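Local atomic coordinates of fiber protein (Human adenovirus 21, PDB entry 3L88), a protein that forms the receptor-binding knob at the end of the adenovirus fiber, a trimeric domain that binds CD46 and so attaches the virion to host cells. Residues L12-K17 with I91-K96; S51-S56 with T185-P190; S127-H132 with L154-I159. All blocks are in the same frame, centred on the assembly; numbering follows the deposited sequence.

Interactions 1 and 2 both reach the same five-stranded sheet of the knob, their centres about 17 Å apart, whereas interaction 3 lies on the four-stranded sheet, across the chain's centre from interaction 2. Interaction 1 is partly buried and mixes two backbone bonds with an indole laid against lysine methylenes. Interactions 2 and 3 are buried, and in both a polar side chain, a threonine hydroxyl in one and an asparagine amide in the other, bonds to the opposing backbone beside a main-chain bond. All three are related across the trimer interface: Lys17 of interaction 1 forms a salt bridge with Glu128 of a neighbouring subunit, a residue of interaction 3 there, on which Val53 of interaction 2 packs.

Interaction 1: L12-K17 with I91-K96; sequences LWTGIK and IPLKNK
The indole of Trp13 carries the aliphatic part of Lys96 on one face, with CB of Lys96 4.0 Å above the ring plane toward the rim, while CA of Gly15 lies over the opposite face. The carbonyl oxygens of Lys94 and Asn95 approach the indole obliquely. This packing lies on a short antiparallel pairing in which the weakly bonded strand 94-95 lies at the edge of the five-stranded sheet of the knob, next to strand 11-13. Trp13 and Lys94 are a hydrogen-bonded pair: Trp13 N donates to Lys94 O at 2.9 Å, and Lys94 N returns a bond to Trp13 O at 3.0 Å. With chi1 of 72°, Trp13 CG sits between its own N and carbonyl carbon, which carries the ring out over Lys96; CZ2 of the indole comes within 3.7 Å of Lys96 CG. Lys94 stretches out along the same side of the sheet, its CE approaching CA of Gly15. Away from the indole, Leu93 lies between Leu12 and Thr14, crossing Leu12 at about a right angle. Its two methyls divide the work: CD1 meets Leu12 CD2 at 3.8 Å, and CD2 rests 3.7 Å from Thr14 CG2.

Interaction 2: S51-S56 with T185-P190; sequences SLVGVS and TLTTSP
Leu52 and Thr188 are joined at two points, and with Leu186 they account for much of the buried surface between strand 45-54 and the segment leading into strand 191-196. Thr188 N donates to Leu52 O at 2.9 Å. The second bond ends not on a carbonyl but on a side chain: Leu52 N donates to Thr188 OG1 at 2.8 Å, with a rather bent angle of 140° at the hydrogen. A chi1 of 68° holds OG1 of Thr188 between the backbone N and carbonyl carbon, facing the Leu52 amide and 3.5 Å from Leu52 CB. The backbone N and O of Leu52 are therefore both engaged by one residue. Thr188 O, taking no part in that exchange, instead lies 3.2 Å from Ser51 CB.

Leu186 continues the pairing toward the end of the strand. Its carbonyl O accepts from Gly54 N at 2.7 Å, along a nearly straight N-H path (168°), and also lies close to CA of Val53. CB and CD2 of Leu186 pack toward the Gly54 amide, and its CD2 faces CD2 of Leu52 at 4.3 Å. Both leucines reach Ile70 of strand 67-76, and Leu52 and Thr188 also touch Trp171, so this side faces the interior of the domain. On the flank formed by Val53 and Thr185, Val53 CG1 meets Thr185 CG2 at 3.9 Å; here Val53 packs on Glu128, and Thr185 and Thr187 on Arg125, of a neighbouring subunit. The whole is an irregular antiparallel pairing with a single backbone bridge at Val53 and Thr187, which lays segment 185-190 alongside strand 45-54, just before the chain enters strand 191-196 of the knob's beta-sandwich.

Interaction 3: S127-H132 with L154-I159; sequences SENYIH and LNSRTI
Asn129 meets Leu154 and Ser156 through its side chain and Leu154 again through its backbone. CB of Asn129 lies 3.5 Å from Leu154 O and faces CB of Ser156. A chi1 of -70°, with CG beside the backbone N, turns the amide across the end of strand 145-154, where CG approaches Ser156 CB at 3.9 Å. At the tip, ND2 donates to Leu154 O at 2.9 Å. The bond is nearly linear at the hydrogen (171°), runs close to the direction in which the carbonyl points, and keeps its acceptor within the amide plane. The same ND2 is also hydrogen-bonded to Pro119 O of the loop before this segment and packs 3.4 Å from Ser156 CB, so two carbonyls help to fix the rotation of the amide.

The backbone completes the grip: Leu154 N donates to Asn129 O at 2.8 Å. Leu154 thus has both its N and its O bonded to one residue, the first through that residue's main chain and the second through its side chain. Beyond them, Ile131 CD1 and Leu154 CD1 make a looser apolar contact at 4.4 Å. After Leu154 the chain leaves the strand at Asn155 and Ser156, both with positive phi, and the Asn155 amide is held in turn by Tyr118 and Pro113 carbonyls. Ile131 also packs on Phe192 of a neighbouring subunit. Strands 130-138 and 145-154 follow one another in the chain as antiparallel neighbours, and Asn129 ties together the open end of this beta-hairpin in the four-stranded sheet of the knob.

Interaction 1: L12-K17 with I91-K96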
ATOM      1  N   LEU C  12      12.230  10.366   9.470  1.00 13.17           N
ATOM      2  CA  LEU C  12      13.507   9.704   9.722  1.00 10.54           C
ATOM      3  C   LEU C  12      13.864   8.858   8.506  1.00 11.83           C
ATOM      4  O   LEU C  12      13.075   8.017   8.078  1.00 11.95           O
ATOM      5  CB  LEU C  12      13.410   8.820  10.967  1.00 10.30           C
ATOM      6  CG  LEU C  12      14.703   8.164  11.449  1.00 12.26           C
ATOM      7  CD1 LEU C  12      15.654   9.207  12.023  1.00 11.62           C
ATOM      8  CD2 LEU C  12      14.405   7.084  12.473  1.00  9.53           C
ATOM      9  N   TRP C  13      15.038   9.102   7.931  1.00 11.39           N
ATOM     10  CA  TRP C  13      15.366   8.513   6.639  1.00 11.50           C
ATOM     11  C   TRP C  13      16.860   8.359   6.359  1.00 12.53           C
ATOM     12  O   TRP C  13      17.705   8.801   7.140  1.00 11.96           O
ATOM     13  CB  TRP C  13      14.688   9.286   5.506  1.00 12.83           C
ATOM     14  CG  TRP C  13      15.283  10.634   5.236  1.00 15.02           C
ATOM     15  CD1 TRP C  13      16.273  11.256   5.941  1.00 15.21           C
ATOM     16  CD2 TRP C  13      14.888  11.552   4.208  1.00 15.07           C
ATOM     17  NE1 TRP C  13      16.534  12.492   5.400  1.00 13.94           N
ATOM     18  CE2 TRP C  13      15.698  12.697   4.335  1.00 14.14           C
ATOM     19  CE3 TRP C  13      13.932  11.512   3.188  1.00 13.70           C
ATOM     20  CZ2 TRP C  13      15.589  13.787   3.476  1.00 13.93           C
ATOM     21  CZ3 TRP C  13      13.820  12.600   2.340  1.00 13.94           C
ATOM     22  CH2 TRP C  13      14.645  13.722   2.488  1.00 14.01           C
ATOM     23  N   THR C  14      17.165   7.718   5.235  1.00 11.94           N
ATOM     24  CA  THR C  14      18.536   7.465   4.821  1.00 10.80           C
ATOM     25  C   THR C  14      19.087   8.649   4.040  1.00 12.79           C
ATOM     26  O   THR C  14      20.248   8.642   3.632  1.00 12.98           O
ATOM     27  CB  THR C  14      18.611   6.234   3.909  1.00 10.39           C
ATOM     28  OG1 THR C  14      17.662   6.373   2.844  1.00 11.34           O
ATOM     29  CG2 THR C  14      18.304   4.971   4.689  1.00  8.86           C
ATOM     30  N   GLY C  15      18.242   9.651   3.812  1.00 12.51           N
ATOM     31  CA  GLY C  15      18.541  10.694   2.843  1.00 10.73           C
ATOM     32  C   GLY C  15      18.209  10.214   1.447  1.00 12.82           C
ATOM     33  O   GLY C  15      18.035   9.021   1.221  1.00 13.23           O
ATOM     34  N   ILE C  16      18.088  11.149   0.510  1.00 14.14           N
ATOM     35  CA  ILE C  16      17.754  10.807  -0.869  1.00 13.92           C
ATOM     36  C   ILE C  16      19.009  10.383  -1.621  1.00 15.43           C
ATOM     37  O   ILE C  16      20.054  11.016  -1.505  1.00 15.77           O
ATOM     38  CB  ILE C  16      17.113  11.996  -1.610  1.00 12.27           C
ATOM     39  CG1 ILE C  16      15.795  12.395  -0.954  1.00 12.40           C
ATOM     40  CG2 ILE C  16      16.878  11.656  -3.067  1.00 13.41           C
ATOM     41  CD1 ILE C  16      15.171  13.616  -1.574  1.00 10.38           C
ATOM     42  N   LYS C  17      18.906   9.299  -2.381  1.00 17.35           N
ATOM     43  CA  LYS C  17      20.000   8.867  -3.235  1.00 18.05           C
ATOM     44  C   LYS C  17      21.291   8.760  -2.431  1.00 17.94           C
ATOM     45  O   LYS C  17      22.256   9.475  -2.700  1.00 19.61           O
ATOM     46  CB  LYS C  17      20.180   9.846  -4.400  1.00 18.82           C
ATOM     47  CG  LYS C  17      20.451   9.184  -5.744  1.00 19.93           C
ATOM     48  CD  LYS C  17      19.176   8.638  -6.378  1.00 20.01           C
ATOM     49  CE  LYS C  17      19.435   8.175  -7.806  1.00 22.85           C
ATOM     50  NZ  LYS C  17      18.239   7.558  -8.447  1.00 23.48           N
ATOM     51  N   ILE C  91      25.128   3.075   7.995  1.00 16.03           N
ATOM     52  CA  ILE C  91      25.061   4.524   8.155  1.00 14.38           C
ATOM     53  C   ILE C  91      23.781   4.910   8.891  1.00 15.23           C
ATOM     54  O   ILE C  91      22.688   4.505   8.492  1.00 17.94           O
ATOM     55  CB  ILE C  91      25.131   5.249   6.790  1.00 13.21           C
ATOM     56  CG1 ILE C  91      26.471   4.956   6.104  1.00 13.69           C
ATOM     57  CG2 ILE C  91      24.928   6.753   6.960  1.00 10.72           C
ATOM     58  CD1 ILE C  91      26.688   5.714   4.816  1.00 14.29           C
ATOM     59  N   PRO C  92      23.921   5.676   9.986  1.00 16.21           N
ATOM     60  CA  PRO C  92      22.797   6.034  10.850  1.00 17.32           C
ATOM     61  C   PRO C  92      21.734   6.821  10.091  1.00 17.99           C
ATOM     62  O   PRO C  92      22.062   7.604   9.205  1.00 19.68           O
ATOM     63  CB  PRO C  92      23.443   6.931  11.918  1.00 16.25           C
ATOM     64  CG  PRO C  92      24.893   6.599  11.887  1.00 15.99           C
ATOM     65  CD  PRO C  92      25.188   6.261  10.458  1.00 15.66           C
ATOM     66  N   LEU C  93      20.470   6.596  10.430  1.00 17.51           N
ATOM     67  CA  LEU C  93      19.377   7.404   9.900  1.00 15.82           C
ATOM     68  C   LEU C  93      19.456   8.825  10.444  1.00 16.59           C
ATOM     69  O   LEU C  93      20.151   9.089  11.425  1.00 16.36           O
ATOM     70  CB  LEU C  93      18.027   6.779  10.261  1.00 13.02           C
ATOM     71  CG  LEU C  93      17.823   5.323   9.841  1.00 11.92           C
ATOM     72  CD1 LEU C  93      16.490   4.796  10.340  1.00 10.11           C
ATOM     73  CD2 LEU C  93      17.918   5.188   8.335  1.00 11.24           C
ATOM     74  N   LYS C  94      18.738   9.740   9.803  1.00 17.63           N
ATOM     75  CA  LYS C  94      18.722  11.132  10.228  1.00 17.32           C
ATOM     76  C   LYS C  94      17.381  11.782   9.900  1.00 17.65           C
ATOM     77  O   LYS C  94      16.608  11.268   9.087  1.00 16.39           O
ATOM     78  CB  LYS C  94      19.858  11.896   9.548  1.00 18.75           C
ATOM     79  CG  LYS C  94      19.695  12.015   8.041  1.00 20.19           C
ATOM     80  CD  LYS C  94      21.016  12.276   7.351  1.00 22.71           C
ATOM     81  CE  LYS C  94      20.809  12.510   5.873  1.00 23.01           C
ATOM     82  NZ  LYS C  94      22.091  12.424   5.131  1.00 25.63           N
ATOM     83  N   ASN C  95      17.119  12.923  10.532  1.00 19.60           N
ATOM     84  CA  ASN C  95      15.912  13.701  10.265  1.00 22.76           C
ATOM     85  C   ASN C  95      16.018  14.503   8.974  1.00 24.52           C
ATOM     86  O   ASN C  95      17.117  14.783   8.491  1.00 28.11           O
ATOM     87  CB  ASN C  95      15.611  14.636  11.437  1.00 24.39           C
ATOM     88  CG  ASN C  95      15.306  13.886  12.723  1.00 27.31           C
ATOM     89  OD1 ASN C  95      14.536  12.926  12.728  1.00 29.87           O
ATOM     90  ND2 ASN C  95      15.898  14.335  13.822  1.00 28.05           N
ATOM     91  N   LYS C  96      14.872  14.869   8.413  1.00 26.84           N
ATOM     92  CA  LYS C  96      14.846  15.584   7.143  1.00 28.18           C
ATOM     93  C   LYS C  96      15.295  17.028   7.321  1.00 31.81           C
ATOM     94  O   LYS C  96      15.959  17.591   6.455  1.00 34.09           O
ATOM     95  CB  LYS C  96      13.448  15.528   6.517  1.00 25.14           C
ATOM     96  CG  LYS C  96      13.343  16.203   5.158  1.00 21.79           C
ATOM     97  CD  LYS C  96      11.981  15.959   4.532  1.00 23.77           C
ATOM     98  CE  LYS C  96      11.592  17.079   3.581  1.00 24.21           C
ATOM     99  NZ  LYS C  96      12.472  17.137   2.381  1.00 25.29           N
TER

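Interaction 2: S51-S56 with T185-P190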
ATOM      1  N   SER C  51      13.229   0.977  -0.723  1.00  6.66           N
ATOM      2  CA  SER C  51      13.723   0.400  -1.971  1.00  7.53           C
ATOM      3  C   SER C  51      15.234   0.186  -1.926  1.00  8.55           C
ATOM      4  O   SER C  51      15.953   0.894  -1.213  1.00  6.95           O
ATOM      5  CB  SER C  51      13.342   1.284  -3.166  1.00  8.45           C
ATOM      6  OG  SER C  51      14.081   2.492  -3.172  1.00 12.72           O
ATOM      7  N   LEU C  52      15.712  -0.760  -2.726  1.00  8.31           N
ATOM      8  CA  LEU C  52      17.107  -1.180  -2.671  1.00  8.63           C
ATOM      9  C   LEU C  52      17.777  -1.157  -4.048  1.00 11.88           C
ATOM     10  O   LEU C  52      17.202  -1.605  -5.038  1.00 11.75           O
ATOM     11  CB  LEU C  52      17.202  -2.582  -2.059  1.00  6.75           C
ATOM     12  CG  LEU C  52      18.582  -3.218  -1.866  1.00  6.79           C
ATOM     13  CD1 LEU C  52      19.404  -2.459  -0.828  1.00  5.50           C
ATOM     14  CD2 LEU C  52      18.426  -4.679  -1.473  1.00  5.06           C
ATOM     15  N   VAL C  53      19.002  -0.640  -4.097  1.00 13.88           N
ATOM     16  CA  VAL C  53      19.828  -0.726  -5.300  1.00 13.79           C
ATOM     17  C   VAL C  53      21.160  -1.420  -5.005  1.00 14.98           C
ATOM     18  O   VAL C  53      21.857  -1.052  -4.059  1.00 18.51           O
ATOM     19  CB  VAL C  53      20.116   0.675  -5.876  1.00 14.48           C
ATOM     20  CG1 VAL C  53      20.980   0.571  -7.129  1.00 13.28           C
ATOM     21  CG2 VAL C  53      18.817   1.402  -6.172  1.00 11.45           C
ATOM     22  N   GLY C  54      21.503  -2.420  -5.812  1.00 14.61           N
ATOM     23  CA  GLY C  54      22.735  -3.183  -5.615  1.00 15.75           C
ATOM     24  C   GLY C  54      23.958  -2.474  -6.170  1.00 16.58           C
ATOM     25  O   GLY C  54      23.874  -1.780  -7.184  1.00 17.13           O
ATOM     26  N   VAL C  55      25.096  -2.636  -5.504  1.00 15.61           N
ATOM     27  CA  VAL C  55      26.318  -1.936  -5.904  1.00 16.79           C
ATOM     28  C   VAL C  55      27.419  -2.876  -6.398  1.00 17.63           C
ATOM     29  O   VAL C  55      27.978  -2.676  -7.473  1.00 20.15           O
ATOM     30  CB  VAL C  55      26.872  -1.063  -4.763  1.00 16.87           C
ATOM     31  CG1 VAL C  55      28.231  -0.505  -5.136  1.00 14.81           C
ATOM     32  CG2 VAL C  55      25.903   0.062  -4.442  1.00 14.86           C
ATOM     33  N   SER C  56      27.733  -3.893  -5.604  1.00 17.11           N
ATOM     34  CA  SER C  56      28.827  -4.800  -5.926  1.00 18.18           C
ATOM     35  C   SER C  56      28.433  -5.777  -7.025  1.00 20.24           C
ATOM     36  O   SER C  56      27.251  -6.000  -7.272  1.00 23.43           O
ATOM     37  CB  SER C  56      29.275  -5.566  -4.678  1.00 16.42           C
ATOM     38  OG  SER C  56      28.450  -6.700  -4.454  1.00 17.50           O
ATOM     39  N   THR C 185      22.318  -4.212 -12.772  1.00 17.09           N
ATOM     40  CA  THR C 185      22.006  -3.482 -11.548  1.00 16.54           C
ATOM     41  C   THR C 185      20.729  -4.001 -10.899  1.00 17.28           C
ATOM     42  O   THR C 185      19.642  -3.909 -11.476  1.00 17.45           O
ATOM     43  CB  THR C 185      21.867  -1.973 -11.798  1.00 16.73           C
ATOM     44  OG1 THR C 185      23.053  -1.481 -12.429  1.00 19.38           O
ATOM     45  CG2 THR C 185      21.663  -1.235 -10.481  1.00 15.20           C
ATOM     46  N   LEU C 186      20.876  -4.569  -9.706  1.00 15.24           N
ATOM     47  CA  LEU C 186      19.742  -4.996  -8.908  1.00 15.77           C
ATOM     48  C   LEU C 186      18.993  -3.794  -8.346  1.00 15.73           C
ATOM     49  O   LEU C 186      19.582  -2.936  -7.697  1.00 16.12           O
ATOM     50  CB  LEU C 186      20.211  -5.900  -7.767  1.00 15.49           C
ATOM     51  CG  LEU C 186      19.129  -6.502  -6.864  1.00 16.56           C
ATOM     52  CD1 LEU C 186      19.531  -7.897  -6.415  1.00 15.38           C
ATOM     53  CD2 LEU C 186      18.846  -5.602  -5.664  1.00 13.67           C
ATOM     54  N   THR C 187      17.695  -3.730  -8.621  1.00 16.79           N
ATOM     55  CA  THR C 187      16.839  -2.703  -8.044  1.00 21.17           C
ATOM     56  C   THR C 187      15.529  -3.333  -7.586  1.00 20.18           C
ATOM     57  O   THR C 187      14.995  -4.220  -8.249  1.00 23.41           O
ATOM     58  CB  THR C 187      16.517  -1.585  -9.055  1.00 22.56           C
ATOM     59  OG1 THR C 187      15.676  -2.107 -10.090  1.00 29.92           O
ATOM     60  CG2 THR C 187      17.787  -1.026  -9.673  1.00 21.22           C
ATOM     61  N   THR C 188      15.018  -2.877  -6.448  1.00 15.92           N
ATOM     62  CA  THR C 188      13.688  -3.270  -5.995  1.00 13.57           C
ATOM     63  C   THR C 188      12.752  -2.066  -6.009  1.00 14.16           C
ATOM     64  O   THR C 188      13.057  -1.030  -5.411  1.00 15.54           O
ATOM     65  CB  THR C 188      13.721  -3.856  -4.563  1.00 11.96           C
ATOM     66  OG1 THR C 188      14.062  -2.826  -3.625  1.00 10.21           O
ATOM     67  CG2 THR C 188      14.741  -4.987  -4.463  1.00  8.78           C
ATOM     68  N   SER C 189      11.617  -2.199  -6.688  1.00 11.42           N
ATOM     69  CA  SER C 189      10.647  -1.112  -6.739  1.00 10.85           C
ATOM     70  C   SER C 189      10.121  -0.790  -5.338  1.00  9.15           C
ATOM     71  O   SER C 189      10.021  -1.673  -4.485  1.00  8.05           O
ATOM     72  CB  SER C 189       9.495  -1.440  -7.692  1.00  9.92           C
ATOM     73  OG  SER C 189       8.699  -2.498  -7.192  1.00 12.17           O
ATOM     74  N   PRO C 190       9.810   0.488  -5.092  1.00  9.26           N
ATOM     75  CA  PRO C 190       9.479   0.925  -3.743  1.00  9.47           C
ATOM     76  C   PRO C 190       8.349   0.093  -3.146  1.00 10.01           C
ATOM     77  O   PRO C 190       7.384  -0.238  -3.838  1.00 10.99           O
ATOM     78  CB  PRO C 190       9.032   2.375  -3.947  1.00  8.52           C
ATOM     79  CG  PRO C 190       9.720   2.809  -5.191  1.00  8.08           C
ATOM     80  CD  PRO C 190       9.768   1.593  -6.065  1.00  7.36           C
TER

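Interaction 3: S127-H132 with L154-I159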
ATOM      1  N   SER C 127       3.743 -14.757  14.092  1.00 29.25           N
ATOM      2  CA  SER C 127       3.140 -14.302  12.847  1.00 21.28           C
ATOM      3  C   SER C 127       2.843 -12.812  12.906  1.00 19.32           C
ATOM      4  O   SER C 127       3.040 -12.098  11.928  1.00 16.74           O
ATOM      5  CB  SER C 127       1.855 -15.077  12.554  1.00 17.86           C
ATOM      6  OG  SER C 127       2.128 -16.449  12.333  1.00 21.73           O
ATOM      7  N   GLU C 128       2.402 -12.347  14.071  1.00 21.24           N
ATOM      8  CA  GLU C 128       1.859 -10.999  14.206  1.00 21.96           C
ATOM      9  C   GLU C 128       2.926  -9.916  14.116  1.00 20.23           C
ATOM     10  O   GLU C 128       2.609  -8.725  14.126  1.00 20.54           O
ATOM     11  CB  GLU C 128       1.085 -10.856  15.517  1.00 27.13           C
ATOM     12  CG  GLU C 128      -0.282 -11.499  15.495  1.00 30.20           C
ATOM     13  CD  GLU C 128      -0.756 -11.882  16.880  1.00 32.71           C
ATOM     14  OE1 GLU C 128      -0.876 -10.981  17.738  1.00 32.94           O
ATOM     15  OE2 GLU C 128      -1.004 -13.086  17.108  1.00 35.30           O
ATOM     16  N   ASN C 129       4.187 -10.327  14.032  1.00 18.42           N
ATOM     17  CA  ASN C 129       5.294  -9.379  13.934  1.00 16.98           C
ATOM     18  C   ASN C 129       5.677  -9.091  12.487  1.00 15.82           C
ATOM     19  O   ASN C 129       6.592  -8.313  12.216  1.00 16.72           O
ATOM     20  CB  ASN C 129       6.518  -9.896  14.689  1.00 18.63           C
ATOM     21  CG  ASN C 129       6.324  -9.892  16.183  1.00 20.04           C
ATOM     22  OD1 ASN C 129       5.458 -10.590  16.706  1.00 24.37           O
ATOM     23  ND2 ASN C 129       7.148  -9.119  16.885  1.00 18.32           N
ATOM     24  N   TYR C 130       4.979  -9.733  11.562  1.00 11.90           N
ATOM     25  CA  TYR C 130       5.360  -9.703  10.157  1.00 13.86           C
ATOM     26  C   TYR C 130       4.438  -8.825   9.308  1.00 14.23           C
ATOM     27  O   TYR C 130       3.218  -8.863   9.455  1.00 12.71           O
ATOM     28  CB  TYR C 130       5.378 -11.121   9.586  1.00 13.88           C
ATOM     29  CG  TYR C 130       6.612 -11.915   9.932  1.00 16.07           C
ATOM     30  CD1 TYR C 130       7.738 -11.878   9.117  1.00 16.92           C
ATOM     31  CD2 TYR C 130       6.642 -12.731  11.052  1.00 18.48           C
ATOM     32  CE1 TYR C 130       8.873 -12.620   9.421  1.00 20.20           C
ATOM     33  CE2 TYR C 130       7.769 -13.480  11.363  1.00 22.72           C
ATOM     34  CZ  TYR C 130       8.881 -13.419  10.544  1.00 23.28           C
ATOM     35  OH  TYR C 130       9.998 -14.157  10.848  1.00 26.75           O
ATOM     36  N   ILE C 131       5.037  -8.050   8.410  1.00 12.52           N
ATOM     37  CA  ILE C 131       4.314  -7.491   7.274  1.00  9.09           C
ATOM     38  C   ILE C 131       4.757  -8.193   5.996  1.00 10.55           C
ATOM     39  O   ILE C 131       5.942  -8.462   5.805  1.00 10.36           O
ATOM     40  CB  ILE C 131       4.557  -5.978   7.127  1.00  8.56           C
ATOM     41  CG1 ILE C 131       3.951  -5.218   8.311  1.00  7.74           C
ATOM     42  CG2 ILE C 131       3.988  -5.471   5.812  1.00  5.89           C
ATOM     43  CD1 ILE C 131       4.490  -3.807   8.460  1.00  6.53           C
ATOM     44  N   HIS C 132       3.796  -8.513   5.138  1.00  9.89           N
ATOM     45  CA  HIS C 132       4.088  -9.230   3.905  1.00  9.50           C
ATOM     46  C   HIS C 132       3.508  -8.516   2.692  1.00 10.33           C
ATOM     47  O   HIS C 132       2.445  -7.908   2.766  1.00 12.75           O
ATOM     48  CB  HIS C 132       3.539 -10.650   3.975  1.00 10.32           C
ATOM     49  CG  HIS C 132       4.177 -11.492   5.032  1.00 13.11           C
ATOM     50  ND1 HIS C 132       3.486 -11.959   6.128  1.00 13.80           N
ATOM     51  CD2 HIS C 132       5.438 -11.969   5.150  1.00 12.78           C
ATOM     52  CE1 HIS C 132       4.293 -12.687   6.877  1.00 14.03           C
ATOM     53  NE2 HIS C 132       5.484 -12.710   6.306  1.00 14.23           N
ATOM     54  N   LEU C 154       9.032  -6.955  12.505  1.00  8.29           N
ATOM     55  CA  LEU C 154       9.210  -5.912  13.508  1.00  9.47           C
ATOM     56  C   LEU C 154       9.578  -6.490  14.872  1.00  8.11           C
ATOM     57  O   LEU C 154       8.909  -7.395  15.384  1.00  3.27           O
ATOM     58  CB  LEU C 154       7.954  -5.044  13.611  1.00  5.64           C
ATOM     59  CG  LEU C 154       7.545  -4.306  12.335  1.00  2.05           C
ATOM     60  CD1 LEU C 154       6.208  -3.622  12.536  1.00  2.00           C
ATOM     61  CD2 LEU C 154       8.611  -3.308  11.910  1.00  2.00           C
ATOM     62  N   ASN C 155      10.658  -5.966  15.445  1.00  6.26           N
ATOM     63  CA  ASN C 155      11.134  -6.419  16.743  1.00  5.51           C
ATOM     64  C   ASN C 155      11.315  -7.931  16.791  1.00  9.26           C
ATOM     65  O   ASN C 155      12.143  -8.489  16.070  1.00  9.84           O
ATOM     66  CB  ASN C 155      10.191  -5.939  17.845  1.00  2.04           C
ATOM     67  CG  ASN C 155      10.149  -4.421  17.952  1.00  7.42           C
ATOM     68  OD1 ASN C 155      11.138  -3.738  17.670  1.00  7.56           O
ATOM     69  ND2 ASN C 155       9.001  -3.884  18.347  1.00  7.08           N
ATOM     70  N   SER C 156      10.546  -8.593  17.647  1.00 10.77           N
ATOM     71  CA  SER C 156      10.548 -10.054  17.714  1.00 19.06           C
ATOM     72  C   SER C 156      11.868 -10.662  18.201  1.00 22.45           C
ATOM     73  O   SER C 156      11.866 -11.563  19.035  1.00 24.95           O
ATOM     74  CB  SER C 156      10.161 -10.660  16.367  1.00 18.28           C
ATOM     75  OG  SER C 156      10.343 -12.067  16.388  1.00 23.33           O
ATOM     76  N   ARG C 157      12.985 -10.178  17.671  1.00 22.86           N
ATOM     77  CA  ARG C 157      14.284 -10.785  17.934  1.00 25.84           C
ATOM     78  C   ARG C 157      15.261  -9.769  18.516  1.00 28.40           C
ATOM     79  O   ARG C 157      15.330  -8.632  18.053  1.00 28.63           O
ATOM     80  CB  ARG C 157      14.861 -11.358  16.636  1.00 30.23           C
ATOM     81  CG  ARG C 157      16.044 -12.290  16.825  1.00 32.16           C
ATOM     82  CD  ARG C 157      15.594 -13.646  17.351  1.00 36.95           C
ATOM     83  NE  ARG C 157      14.576 -14.262  16.499  1.00 35.73           N
ATOM     84  CZ  ARG C 157      13.288 -14.352  16.814  1.00 34.75           C
ATOM     85  NH1 ARG C 157      12.845 -13.861  17.963  1.00 31.45           N
ATOM     86  NH2 ARG C 157      12.438 -14.930  15.976  1.00 38.76           N
ATOM     87  N   THR C 158      16.023 -10.183  19.523  1.00 30.38           N
ATOM     88  CA  THR C 158      17.202  -9.425  19.936  1.00 31.08           C
ATOM     89  C   THR C 158      18.491 -10.226  19.730  1.00 32.52           C
ATOM     90  O   THR C 158      18.458 -11.446  19.556  1.00 30.05           O
ATOM     91  CB  THR C 158      17.114  -8.966  21.401  1.00 31.67           C
ATOM     92  OG1 THR C 158      18.232  -8.125  21.704  1.00 32.04           O
ATOM     93  CG2 THR C 158      17.123 -10.161  22.344  1.00 33.33           C
ATOM     94  N   ILE C 159      19.618  -9.524  19.712  1.00 34.33           N
ATOM     95  CA  ILE C 159      20.924 -10.175  19.678  1.00 33.09           C
ATOM     96  C   ILE C 159      21.948  -9.357  20.448  1.00 27.85           C
ATOM     97  O   ILE C 159      23.129  -9.361  20.117  1.00 29.81           O
ATOM     98  CB  ILE C 159      21.439 -10.385  18.233  1.00 33.71           C
ATOM     99  CG1 ILE C 159      21.603  -9.043  17.516  1.00 34.73           C
ATOM    100  CG2 ILE C 159      20.518 -11.321  17.454  1.00 33.29           C
ATOM    101  CD1 ILE C 159      22.470  -9.119  16.279  1.00 35.83           C
TER